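Local coordinates for type 4 fimbrial biogenesis protein PilY1 (Pseudomonas aeruginosa, PDB 3HX6) that takes part in type IV pilus assembly, twitching motility and adhesion to host cells, with calcium binding and release seemingly needed for twitching and for regulating pilus retraction, at residues A[56-61]-A[75-80]. The protein carries 3 engineered substitutions. Numbering follows the deposited sequence.
Sequences GKAQYL and STFAEA
A58 meets F77 and A78 where a loop of the PilY1 beta-propeller domain passes one flank of helix 74-82. The loop follows strand 54-55, an outermost strand, within this chain, of a four-stranded antiparallel sheet consistent with a propeller blade, and the helix leads back to the neighbouring strand 87-91. At the start of the loop, the carbonyl oxygen of G56 accepts a hydrogen bond from NE of R84, just beyond the helix, and that of K57 a weak one from NH2. A58 then turns its methyl group toward the helix. A58 CB rests over the CA–CB bond of A78, 3.7 Å from A78 CA and 3.8 Å from A78 CB, and A58 CA and A78 CA are 5.0 Å apart. F77 reaches the same methyl obliquely: with CG anti to its backbone N (chi1 177°), the ring brings CD2 to 4.4 Å from A58 CB. No hydrogen bond joins the segments directly; a water bridges them, accepting from A58 N at 2.9 Å and donating to A78 O at 2.7 Å. The joint is small and lies near the surface, burying 107 Å² summed over both segments. Past A58, D144 of strand 141-147 touches both A58 and F77; D144 OD2 accepts a hydrogen bond from Q59 N, and D144 O is hydrogen-bonded to Y60 OH. CB of Q59 lies over the centre of the Y60 ring, 4.2 Å above its plane.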
loop_
_atom_site.group_PDB
_atom_site.type_symbol
_atom_site.label_atom_id
_atom_site.label_comp_id
_atom_site.label_asym_id
_atom_site.label_seq_id
_atom_site.Cartn_x
_atom_site.Cartn_y
_atom_site.Cartn_z
ATOM N N GLY A 56 -9.835 11.634 3.318
ATOM C CA GLY A 56 -10.578 10.530 2.743
ATOM C C GLY A 56 -10.928 9.513 3.815
ATOM O O GLY A 56 -11.963 9.627 4.472
ATOM N N LYS A 57 -10.057 8.523 3.998
ATOM C CA LYS A 57 -10.271 7.481 4.999
ATOM C C LYS A 57 -9.796 7.915 6.383
ATOM O O LYS A 57 -9.164 8.968 6.538
ATOM C CB LYS A 57 -9.519 6.205 4.612
ATOM C CG LYS A 57 -10.041 5.494 3.378
ATOM C CD LYS A 57 -9.397 4.120 3.256
ATOM C CE LYS A 57 -9.938 3.349 2.064
ATOM N NZ LYS A 57 -9.418 1.949 2.030
ATOM N N ALA A 58 -10.104 7.094 7.386
ATOM C CA ALA A 58 -9.686 7.372 8.753
ATOM C C ALA A 58 -8.164 7.426 8.718
ATOM O O ALA A 58 -7.524 6.685 7.970
ATOM C CB ALA A 58 -10.155 6.270 9.686
ATOM N N GLN A 59 -7.588 8.307 9.523
ATOM C CA GLN A 59 -6.146 8.470 9.548
ATOM C C GLN A 59 -5.369 7.344 10.215
ATOM O O GLN A 59 -4.270 7.012 9.783
ATOM C CB GLN A 59 -5.791 9.800 10.221
ATOM C CG GLN A 59 -4.327 9.931 10.607
ATOM C CD GLN A 59 -3.993 11.295 11.183
ATOM O OE1 GLN A 59 -4.801 11.903 11.885
ATOM N NE2 GLN A 59 -2.785 11.772 10.902
ATOM N N TYR A 60 -5.937 6.745 11.255
ATOM C CA TYR A 60 -5.228 5.699 11.985
ATOM C C TYR A 60 -5.766 4.291 11.786
ATOM O O TYR A 60 -6.816 4.082 11.182
ATOM C CB TYR A 60 -5.254 6.007 13.489
ATOM C CG TYR A 60 -5.006 7.458 13.854
ATOM C CD1 TYR A 60 -3.801 8.085 13.540
ATOM C CD2 TYR A 60 -5.982 8.206 14.513
ATOM C CE1 TYR A 60 -3.575 9.429 13.874
ATOM C CE2 TYR A 60 -5.767 9.544 14.852
ATOM C CZ TYR A 60 -4.562 10.152 14.527
ATOM O OH TYR A 60 -4.354 11.485 14.833
ATOM N N LEU A 61 -5.012 3.327 12.303
ATOM C CA LEU A 61 -5.413 1.934 12.261
ATOM C C LEU A 61 -6.098 1.738 13.599
ATOM O O LEU A 61 -5.593 2.177 14.635
ATOM C CB LEU A 61 -4.198 1.012 12.157
ATOM C CG LEU A 61 -3.465 0.995 10.814
ATOM C CD1 LEU A 61 -2.348 -0.028 10.873
ATOM C CD2 LEU A 61 -4.437 0.657 9.687
ATOM N N SER A 75 -13.247 1.743 15.155
ATOM C CA SER A 75 -13.601 0.868 14.041
ATOM C C SER A 75 -14.866 1.350 13.330
ATOM O O SER A 75 -14.930 1.327 12.103
ATOM C CB SER A 75 -13.797 -0.573 14.516
ATOM O OG SER A 75 -14.950 -0.678 15.328
ATOM N N THR A 76 -15.865 1.788 14.093
ATOM C CA THR A 76 -17.103 2.272 13.486
ATOM C C THR A 76 -16.865 3.620 12.805
ATOM O O THR A 76 -17.514 3.950 11.812
ATOM C CB THR A 76 -18.246 2.411 14.521
ATOM O OG1 THR A 76 -17.851 3.304 15.565
ATOM C CG2 THR A 76 -18.586 1.056 15.127
ATOM N N PHE A 77 -15.933 4.400 13.343
ATOM C CA PHE A 77 -15.608 5.690 12.750
ATOM C C PHE A 77 -14.875 5.428 11.445
ATOM O O PHE A 77 -15.155 6.051 10.427
ATOM C CB PHE A 77 -14.693 6.498 13.666
ATOM C CG PHE A 77 -14.265 7.817 13.080
ATOM C CD1 PHE A 77 -15.128 8.905 13.085
ATOM C CD2 PHE A 77 -13.003 7.966 12.518
ATOM C CE1 PHE A 77 -14.736 10.129 12.543
ATOM C CE2 PHE A 77 -12.604 9.182 11.974
ATOM C CZ PHE A 77 -13.474 10.262 11.987
ATOM N N ALA A 78 -13.921 4.507 11.491
ATOM C CA ALA A 78 -13.137 4.159 10.312
ATOM C C ALA A 78 -14.063 3.642 9.216
ATOM O O ALA A 78 -13.965 4.058 8.058
ATOM C CB ALA A 78 -12.096 3.101 10.667
ATOM N N GLU A 79 -14.967 2.742 9.589
ATOM C CA GLU A 79 -15.915 2.178 8.636
ATOM C C GLU A 79 -16.713 3.276 7.953
ATOM O O GLU A 79 -16.902 3.254 6.739
ATOM C CB GLU A 79 -16.874 1.217 9.341
ATOM C CG GLU A 79 -16.289 -0.158 9.629
ATOM C CD GLU A 79 -15.948 -0.921 8.363
ATOM O OE1 GLU A 79 -16.841 -1.076 7.502
ATOM O OE2 GLU A 79 -14.790 -1.368 8.230
ATOM N N ALA A 80 -17.182 4.235 8.741
ATOM C CA ALA A 80 -17.963 5.339 8.206
ATOM C C ALA A 80 -17.177 6.139 7.173
ATOM O O ALA A 80 -17.714 6.525 6.134
ATOM C CB ALA A 80 -18.410 6.251 9.336
HETATM O O HOH W 1 -11.674 4.753 6.872
#